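Local coordinates for protein transcriptional repressor, TetR family (Thermus thermophilus, PDB 3ANP) that represses genes of fatty acid degradation as a TetR-family transcriptional repressor and binds lauroyl-CoA, at residues V83-T97 / L178-L190. Residues are numbered along the deposited sequence; the frame is centred on the assembly and turned at random.
Sequences VEVLRHLFRVLAEGT and LAEELEKNLRLLL
Glu-183 OE1 takes bonds from two waters that link it to helix 83-97. One donates to Arg-87 O, 2.8 Å from the water oxygen; the other accepts from Arg-91 NH1. Glu-183 OE2, at the edge of the Arg-87 guanidinium, forms a long salt bridge with Arg-87 NE (3.7 Å); the carboxylate and guanidinium planes are 14° apart. Arg-87 NH1 also pairs with Glu-84 OE2 (2.9 Å). Arg-87 NH2 comes within 3.4 Å of Arg-187 NH1, two like-charged donors that are not bonded; Arg-187 instead salt-bridges Glu-191. Replacing Arg-87 by an alanine would probably leave both glutamates without this shared positive mate and uncover Leu-186 CD2, which packs on Arg-87 CG. Beside these groups the contact is apolar. Leu-186 has CG anti to the backbone N (chi1 177°), turning both methyls toward helix 83-97, where CD1 meets Phe-90 CE2 at 3.9 Å. Leu-182 CD1 reaches Phe-90 O and Ala-94 CB. Ala-94 CB presses on Ala-179 CA, at 3.5 Å. The segments run roughly antiparallel (147°), their axes approaching to 8.5 Å, within the ligand-binding C-terminal domain. Helix 151-172 packs on both through Leu-158; helices 54-77 and 128-142 cover other sides of helix 83-97.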
ATOM      1  N   VAL A  83      13.885 -15.971 -10.910  1.00 17.73           N
ATOM      2  CA  VAL A  83      13.751 -14.543 -11.182  1.00 19.80           C
ATOM      3  C   VAL A  83      12.890 -14.303 -12.407  1.00 20.20           C
ATOM      4  O   VAL A  83      12.098 -13.361 -12.432  1.00 20.35           O
ATOM      5  CB  VAL A  83      15.119 -13.835 -11.335  1.00 21.58           C
ATOM      6  CG1 VAL A  83      14.921 -12.403 -11.867  1.00 16.71           C
ATOM      7  CG2 VAL A  83      15.795 -13.763  -9.964  1.00 20.96           C
ATOM      8  N   GLU A  84      13.016 -15.154 -13.420  1.00 20.45           N
ATOM      9  CA  GLU A  84      12.184 -14.987 -14.613  1.00 20.49           C
ATOM     10  C   GLU A  84      10.733 -15.326 -14.289  1.00 18.40           C
ATOM     11  O   GLU A  84       9.815 -14.773 -14.892  1.00 17.69           O
ATOM     12  CB  GLU A  84      12.677 -15.866 -15.770  1.00 24.85           C
ATOM     13  CG  GLU A  84      13.606 -15.128 -16.733  1.00 36.25           C
ATOM     14  CD  GLU A  84      12.975 -13.856 -17.300  1.00 41.72           C
ATOM     15  OE1 GLU A  84      11.870 -13.932 -17.886  1.00 45.66           O
ATOM     16  OE2 GLU A  84      13.588 -12.777 -17.161  1.00 45.72           O
ATOM     17  N   VAL A  85      10.516 -16.237 -13.346  1.00 19.57           N
ATOM     18  CA  VAL A  85       9.142 -16.575 -12.990  1.00 19.37           C
ATOM     19  C   VAL A  85       8.536 -15.380 -12.262  1.00 18.59           C
ATOM     20  O   VAL A  85       7.354 -15.086 -12.414  1.00 17.51           O
ATOM     21  CB  VAL A  85       9.056 -17.823 -12.104  1.00 19.73           C
ATOM     22  CG1 VAL A  85       7.581 -18.073 -11.716  1.00 19.17           C
ATOM     23  CG2 VAL A  85       9.583 -19.030 -12.873  1.00 21.47           C
ATOM     24  N   LEU A  86       9.351 -14.702 -11.461  1.00 19.29           N
ATOM     25  CA  LEU A  86       8.904 -13.506 -10.745  1.00 21.99           C
ATOM     26  C   LEU A  86       8.513 -12.410 -11.732  1.00 21.12           C
ATOM     27  O   LEU A  86       7.449 -11.807 -11.601  1.00 18.41           O
ATOM     28  CB  LEU A  86      10.008 -12.966  -9.852  1.00 20.96           C
ATOM     29  CG  LEU A  86      10.164 -13.607  -8.483  1.00 27.91           C
ATOM     30  CD1 LEU A  86      11.389 -13.014  -7.798  1.00 28.65           C
ATOM     31  CD2 LEU A  86       8.907 -13.361  -7.663  1.00 25.70           C
ATOM     32  N   ARG A  87       9.389 -12.135 -12.698  1.00 20.11           N
ATOM     33  CA  ARG A  87       9.110 -11.110 -13.706  1.00 22.76           C
ATOM     34  C   ARG A  87       7.836 -11.459 -14.460  1.00 21.46           C
ATOM     35  O   ARG A  87       7.023 -10.587 -14.761  1.00 21.86           O
ATOM     36  CB  ARG A  87      10.250 -10.995 -14.730  1.00 25.30           C
ATOM     37  CG  ARG A  87      11.551 -10.420 -14.211  1.00 36.41           C
ATOM     38  CD  ARG A  87      12.368  -9.857 -15.373  1.00 40.63           C
ATOM     39  NE  ARG A  87      13.669  -9.358 -14.941  1.00 49.00           N
ATOM     40  CZ  ARG A  87      14.711 -10.134 -14.656  1.00 52.32           C
ATOM     41  NH1 ARG A  87      14.606 -11.453 -14.761  1.00 54.80           N
ATOM     42  NH2 ARG A  87      15.859  -9.592 -14.265  1.00 52.96           N
ATOM     43  N   HIS A  88       7.680 -12.739 -14.784  1.00 19.81           N
ATOM     44  CA  HIS A  88       6.495 -13.197 -15.500  1.00 20.21           C
ATOM     45  C   HIS A  88       5.233 -12.959 -14.671  1.00 18.53           C
ATOM     46  O   HIS A  88       4.224 -12.448 -15.170  1.00 17.49           O
ATOM     47  CB  HIS A  88       6.611 -14.690 -15.806  1.00 20.97           C
ATOM     48  CG  HIS A  88       5.373 -15.281 -16.399  1.00 24.80           C
ATOM     49  ND1 HIS A  88       5.028 -15.107 -17.722  1.00 28.07           N
ATOM     50  CD2 HIS A  88       4.388 -16.029 -15.847  1.00 23.69           C
ATOM     51  CE1 HIS A  88       3.883 -15.723 -17.960  1.00 30.23           C
ATOM     52  NE2 HIS A  88       3.473 -16.289 -16.838  1.00 25.81           N
ATOM     53  N   LEU A  89       5.290 -13.339 -13.399  1.00 17.07           N
ATOM     54  CA  LEU A  89       4.139 -13.176 -12.523  1.00 17.65           C
ATOM     55  C   LEU A  89       3.647 -11.736 -12.487  1.00 20.98           C
ATOM     56  O   LEU A  89       2.447 -11.476 -12.585  1.00 17.61           O
ATOM     57  CB  LEU A  89       4.484 -13.639 -11.107  1.00 18.42           C
ATOM     58  CG  LEU A  89       3.438 -13.384 -10.015  1.00 15.88           C
ATOM     59  CD1 LEU A  89       2.142 -14.093 -10.333  1.00 18.54           C
ATOM     60  CD2 LEU A  89       3.993 -13.877  -8.688  1.00 16.61           C
ATOM     61  N   PHE A  90       4.570 -10.790 -12.364  1.00 18.98           N
ATOM     62  CA  PHE A  90       4.154  -9.402 -12.286  1.00 20.80           C
ATOM     63  C   PHE A  90       3.670  -8.883 -13.618  1.00 18.70           C
ATOM     64  O   PHE A  90       2.778  -8.054 -13.671  1.00 20.56           O
ATOM     65  CB  PHE A  90       5.279  -8.561 -11.684  1.00 20.51           C
ATOM     66  CG  PHE A  90       5.462  -8.827 -10.225  1.00 24.44           C
ATOM     67  CD1 PHE A  90       4.490  -8.426  -9.314  1.00 25.04           C
ATOM     68  CD2 PHE A  90       6.534  -9.578  -9.769  1.00 27.85           C
ATOM     69  CE1 PHE A  90       4.582  -8.775  -7.968  1.00 26.54           C
ATOM     70  CE2 PHE A  90       6.637  -9.937  -8.424  1.00 29.40           C
ATOM     71  CZ  PHE A  90       5.661  -9.536  -7.525  1.00 26.89           C
ATOM     72  N   ARG A  91       4.241  -9.407 -14.695  1.00 19.83           N
ATOM     73  CA  ARG A  91       3.812  -9.022 -16.030  1.00 20.78           C
ATOM     74  C   ARG A  91       2.341  -9.456 -16.189  1.00 19.67           C
ATOM     75  O   ARG A  91       1.480  -8.670 -16.591  1.00 18.91           O
ATOM     76  CB  ARG A  91       4.703  -9.723 -17.068  1.00 24.48           C
ATOM     77  CG  ARG A  91       4.969  -8.952 -18.345  1.00 32.56           C
ATOM     78  CD  ARG A  91       6.399  -9.226 -18.830  1.00 39.04           C
ATOM     79  NE  ARG A  91       6.684 -10.658 -18.974  1.00 42.89           N
ATOM     80  CZ  ARG A  91       7.842 -11.236 -18.659  1.00 42.44           C
ATOM     81  NH1 ARG A  91       8.845 -10.515 -18.171  1.00 43.55           N
ATOM     82  NH2 ARG A  91       8.001 -12.542 -18.830  1.00 42.20           N
ATOM     83  N   VAL A  92       2.045 -10.707 -15.857  1.00 18.34           N
ATOM     84  CA  VAL A  92       0.676 -11.204 -15.981  1.00 20.59           C
ATOM     85  C   VAL A  92      -0.248 -10.520 -14.977  1.00 18.95           C
ATOM     86  O   VAL A  92      -1.423 -10.282 -15.259  1.00 17.33           O
ATOM     87  CB  VAL A  92       0.634 -12.732 -15.808  1.00 21.88           C
ATOM     88  CG1 VAL A  92      -0.795 -13.198 -15.560  1.00 29.37           C
ATOM     89  CG2 VAL A  92       1.196 -13.396 -17.082  1.00 22.29           C
ATOM     90  N   LEU A  93       0.280 -10.200 -13.805  1.00 18.77           N
ATOM     91  CA  LEU A  93      -0.522  -9.504 -12.803  1.00 20.48           C
ATOM     92  C   LEU A  93      -0.928  -8.134 -13.347  1.00 17.60           C
ATOM     93  O   LEU A  93      -2.074  -7.720 -13.213  1.00 19.75           O
ATOM     94  CB  LEU A  93       0.281  -9.317 -11.514  1.00 22.20           C
ATOM     95  CG  LEU A  93       0.079 -10.346 -10.403  1.00 20.69           C
ATOM     96  CD1 LEU A  93       1.035 -10.031  -9.242  1.00 22.48           C
ATOM     97  CD2 LEU A  93      -1.373 -10.296  -9.933  1.00 21.72           C
ATOM     98  N   ALA A  94       0.017  -7.439 -13.970  1.00 15.61           N
ATOM     99  CA  ALA A  94      -0.264  -6.114 -14.523  1.00 17.42           C
ATOM    100  C   ALA A  94      -1.301  -6.220 -15.634  1.00 15.82           C
ATOM    101  O   ALA A  94      -2.260  -5.451 -15.698  1.00 16.84           O
ATOM    102  CB  ALA A  94       1.009  -5.491 -15.058  1.00 15.30           C
ATOM    103  N   GLU A  95      -1.105  -7.192 -16.513  1.00 17.50           N
ATOM    104  CA  GLU A  95      -2.031  -7.387 -17.614  1.00 18.60           C
ATOM    105  C   GLU A  95      -3.418  -7.761 -17.102  1.00 16.98           C
ATOM    106  O   GLU A  95      -4.424  -7.189 -17.521  1.00 18.71           O
ATOM    107  CB  GLU A  95      -1.475  -8.472 -18.549  1.00 17.74           C
ATOM    108  CG  GLU A  95      -0.161  -8.055 -19.203  1.00 23.91           C
ATOM    109  CD  GLU A  95       0.574  -9.209 -19.899  1.00 29.06           C
ATOM    110  OE1 GLU A  95       0.259 -10.395 -19.636  1.00 32.15           O
ATOM    111  OE2 GLU A  95       1.482  -8.924 -20.702  1.00 32.18           O
ATOM    112  N   GLY A  96      -3.473  -8.717 -16.184  1.00 17.47           N
ATOM    113  CA  GLY A  96      -4.759  -9.139 -15.655  1.00 17.64           C
ATOM    114  C   GLY A  96      -5.446  -8.041 -14.865  1.00 17.98           C
ATOM    115  O   GLY A  96      -6.666  -7.897 -14.915  1.00 17.62           O
ATOM    116  N   THR A  97      -4.670  -7.267 -14.114  1.00 17.34           N
ATOM    117  CA  THR A  97      -5.250  -6.186 -13.323  1.00 18.27           C
ATOM    118  C   THR A  97      -5.895  -5.154 -14.232  1.00 18.30           C
ATOM    119  O   THR A  97      -6.964  -4.628 -13.929  1.00 15.81           O
ATOM    120  CB  THR A  97      -4.177  -5.493 -12.441  1.00 14.19           C
ATOM    121  OG1 THR A  97      -3.663  -6.441 -11.501  1.00 18.06           O
ATOM    122  CG2 THR A  97      -4.787  -4.318 -11.679  1.00 18.81           C
ATOM    123  N   LEU A 178       1.165   0.074 -16.112  1.00 19.68           N
ATOM    124  CA  LEU A 178       1.264  -0.684 -14.864  1.00 18.89           C
ATOM    125  C   LEU A 178       2.345  -1.759 -14.909  1.00 18.34           C
ATOM    126  O   LEU A 178       3.022  -1.988 -13.913  1.00 18.62           O
ATOM    127  CB  LEU A 178      -0.085  -1.306 -14.487  1.00 16.20           C
ATOM    128  CG  LEU A 178      -0.162  -2.210 -13.241  1.00 16.78           C
ATOM    129  CD1 LEU A 178       0.256  -1.438 -11.984  1.00 13.64           C
ATOM    130  CD2 LEU A 178      -1.606  -2.754 -13.084  1.00 13.18           C
ATOM    131  N   ALA A 179       2.528  -2.407 -16.060  1.00 14.66           N
ATOM    132  CA  ALA A 179       3.552  -3.443 -16.173  1.00 18.68           C
ATOM    133  C   ALA A 179       4.936  -2.859 -15.819  1.00 19.17           C
ATOM    134  O   ALA A 179       5.728  -3.487 -15.103  1.00 16.52           O
ATOM    135  CB  ALA A 179       3.567  -4.014 -17.596  1.00 22.00           C
ATOM    136  N   GLU A 180       5.216  -1.666 -16.332  1.00 15.83           N
ATOM    137  CA  GLU A 180       6.488  -0.979 -16.078  1.00 19.41           C
ATOM    138  C   GLU A 180       6.641  -0.662 -14.586  1.00 18.20           C
ATOM    139  O   GLU A 180       7.730  -0.776 -14.012  1.00 18.73           O
ATOM    140  CB  GLU A 180       6.543   0.320 -16.895  1.00 20.72           C
ATOM    141  CG  GLU A 180       7.877   1.080 -16.863  1.00 24.89           C
ATOM    142  CD  GLU A 180       8.089   1.888 -15.588  1.00 26.68           C
ATOM    143  OE1 GLU A 180       7.103   2.458 -15.047  1.00 22.14           O
ATOM    144  OE2 GLU A 180       9.254   1.973 -15.141  1.00 30.85           O
ATOM    145  N   GLU A 181       5.540  -0.248 -13.970  1.00 17.48           N
ATOM    146  CA  GLU A 181       5.528   0.082 -12.554  1.00 19.29           C
ATOM    147  C   GLU A 181       5.803  -1.153 -11.688  1.00 19.32           C
ATOM    148  O   GLU A 181       6.575  -1.088 -10.735  1.00 18.83           O
ATOM    149  CB  GLU A 181       4.173   0.710 -12.196  1.00 21.36           C
ATOM    150  CG  GLU A 181       3.856   0.822 -10.706  1.00 23.91           C
ATOM    151  CD  GLU A 181       4.678   1.881  -9.987  1.00 22.98           C
ATOM    152  OE1 GLU A 181       5.224   2.794 -10.650  1.00 22.99           O
ATOM    153  OE2 GLU A 181       4.756   1.811  -8.747  1.00 25.18           O
ATOM    154  N   LEU A 182       5.186  -2.283 -12.018  1.00 15.83           N
ATOM    155  CA  LEU A 182       5.413  -3.486 -11.227  1.00 17.91           C
ATOM    156  C   LEU A 182       6.832  -4.001 -11.415  1.00 17.45           C
ATOM    157  O   LEU A 182       7.440  -4.517 -10.477  1.00 16.26           O
ATOM    158  CB  LEU A 182       4.378  -4.578 -11.578  1.00 17.21           C
ATOM    159  CG  LEU A 182       2.931  -4.202 -11.195  1.00 17.46           C
ATOM    160  CD1 LEU A 182       2.037  -5.409 -11.427  1.00 16.91           C
ATOM    161  CD2 LEU A 182       2.850  -3.748  -9.713  1.00 14.40           C
ATOM    162  N   GLU A 183       7.367  -3.849 -12.623  1.00 18.39           N
ATOM    163  CA  GLU A 183       8.731  -4.286 -12.908  1.00 19.82           C
ATOM    164  C   GLU A 183       9.692  -3.439 -12.058  1.00 18.30           C
ATOM    165  O   GLU A 183      10.717  -3.933 -11.588  1.00 17.28           O
ATOM    166  CB  GLU A 183       9.035  -4.098 -14.402  1.00 23.29           C
ATOM    167  CG  GLU A 183      10.500  -4.284 -14.810  1.00 27.93           C
ATOM    168  CD  GLU A 183      10.983  -5.727 -14.742  1.00 31.38           C
ATOM    169  OE1 GLU A 183      10.145  -6.659 -14.789  1.00 34.56           O
ATOM    170  OE2 GLU A 183      12.214  -5.930 -14.666  1.00 28.07           O
ATOM    171  N   LYS A 184       9.356  -2.163 -11.876  1.00 18.52           N
ATOM    172  CA  LYS A 184      10.168  -1.258 -11.055  1.00 21.31           C
ATOM    173  C   LYS A 184      10.164  -1.743  -9.602  1.00 19.80           C
ATOM    174  O   LYS A 184      11.213  -1.781  -8.955  1.00 18.59           O
ATOM    175  CB  LYS A 184       9.622   0.189 -11.120  1.00 20.02           C
ATOM    176  CG  LYS A 184      10.293   1.189 -10.139  1.00 25.75           C
ATOM    177  CD  LYS A 184       9.563   1.313  -8.780  1.00 23.42           C
ATOM    178  CE  LYS A 184       8.167   1.928  -8.966  1.00 28.71           C
ATOM    179  NZ  LYS A 184       7.364   2.032  -7.712  1.00 29.63           N
ATOM    180  N   ASN A 185       8.987  -2.107  -9.087  1.00 17.14           N
ATOM    181  CA  ASN A 185       8.886  -2.603  -7.706  1.00 16.87           C
ATOM    182  C   ASN A 185       9.724  -3.854  -7.530  1.00 18.11           C
ATOM    183  O   ASN A 185      10.434  -4.024  -6.526  1.00 17.25           O
ATOM    184  CB  ASN A 185       7.438  -2.959  -7.338  1.00 16.70           C
ATOM    185  CG  ASN A 185       6.536  -1.752  -7.266  1.00 19.40           C
ATOM    186  OD1 ASN A 185       7.005  -0.632  -7.102  1.00 23.34           O
ATOM    187  ND2 ASN A 185       5.221  -1.978  -7.366  1.00 16.87           N
ATOM    188  N   LEU A 186       9.610  -4.756  -8.497  1.00 16.75           N
ATOM    189  CA  LEU A 186      10.351  -5.998  -8.456  1.00 17.18           C
ATOM    190  C   LEU A 186      11.865  -5.772  -8.451  1.00 19.16           C
ATOM    191  O   LEU A 186      12.568  -6.290  -7.592  1.00 19.04           O
ATOM    192  CB  LEU A 186       9.967  -6.866  -9.647  1.00 14.91           C
ATOM    193  CG  LEU A 186      10.745  -8.177  -9.744  1.00 21.66           C
ATOM    194  CD1 LEU A 186      10.469  -9.031  -8.504  1.00 22.40           C
ATOM    195  CD2 LEU A 186      10.333  -8.915 -11.008  1.00 25.40           C
ATOM    196  N   ARG A 187      12.360  -5.011  -9.421  1.00 18.40           N
ATOM    197  CA  ARG A 187      13.789  -4.730  -9.514  1.00 20.80           C
ATOM    198  C   ARG A 187      14.311  -4.054  -8.244  1.00 18.60           C
ATOM    199  O   ARG A 187      15.358  -4.429  -7.710  1.00 17.06           O
ATOM    200  CB  ARG A 187      14.070  -3.808 -10.704  1.00 26.43           C
ATOM    201  CG  ARG A 187      13.522  -4.296 -12.032  1.00 35.50           C
ATOM    202  CD  ARG A 187      14.473  -5.242 -12.725  1.00 40.32           C
ATOM    203  NE  ARG A 187      15.799  -4.650 -12.880  1.00 45.71           N
ATOM    204  CZ  ARG A 187      16.763  -5.163 -13.635  1.00 46.83           C
ATOM    205  NH1 ARG A 187      16.551  -6.283 -14.315  1.00 48.15           N
ATOM    206  NH2 ARG A 187      17.945  -4.564 -13.701  1.00 46.31           N
ATOM    207  N   LEU A 188      13.600  -3.039  -7.771  1.00 17.34           N
ATOM    208  CA  LEU A 188      14.051  -2.337  -6.577  1.00 18.07           C
ATOM    209  C   LEU A 188      14.113  -3.227  -5.350  1.00 17.17           C
ATOM    210  O   LEU A 188      15.126  -3.227  -4.643  1.00 16.11           O
ATOM    211  CB  LEU A 188      13.179  -1.108  -6.287  1.00 20.13           C
ATOM    212  CG  LEU A 188      13.418   0.101  -7.193  1.00 21.90           C
ATOM    213  CD1 LEU A 188      12.628   1.290  -6.663  1.00 23.01           C
ATOM    214  CD2 LEU A 188      14.916   0.442  -7.221  1.00 19.84           C
ATOM    215  N   LEU A 189      13.060  -4.003  -5.084  1.00 13.92           N
ATOM    216  CA  LEU A 189      13.102  -4.856  -3.903  1.00 15.17           C
ATOM    217  C   LEU A 189      14.028  -6.055  -4.081  1.00 16.39           C
ATOM    218  O   LEU A 189      14.724  -6.457  -3.147  1.00 17.69           O
ATOM    219  CB  LEU A 189      11.705  -5.355  -3.519  1.00 15.81           C
ATOM    220  CG  LEU A 189      11.610  -5.777  -2.048  1.00 23.05           C
ATOM    221  CD1 LEU A 189      11.525  -4.507  -1.187  1.00 17.85           C
ATOM    222  CD2 LEU A 189      10.379  -6.667  -1.799  1.00 21.39           C
ATOM    223  N   LEU A 190      14.049  -6.637  -5.274  1.00 17.38           N
ATOM    224  CA  LEU A 190      14.913  -7.791  -5.494  1.00 18.93           C
ATOM    225  C   LEU A 190      16.402  -7.416  -5.516  1.00 18.81           C
ATOM    226  O   LEU A 190      17.211  -8.034  -4.814  1.00 19.65           O
ATOM    227  CB  LEU A 190      14.539  -8.491  -6.802  1.00 18.33           C
ATOM    228  CG  LEU A 190      15.264  -9.797  -7.163  1.00 21.41           C
ATOM    229  CD1 LEU A 190      14.916 -10.871  -6.152  1.00 20.93           C
ATOM    230  CD2 LEU A 190      14.841 -10.259  -8.564  1.00 22.38           C
TER
HETATM  231  O   HOH W   1       7.585  -7.866 -14.332  1.00 22.95           O
HETATM  232  O   HOH W   2       9.206  -7.914 -17.305  1.00 37.49           O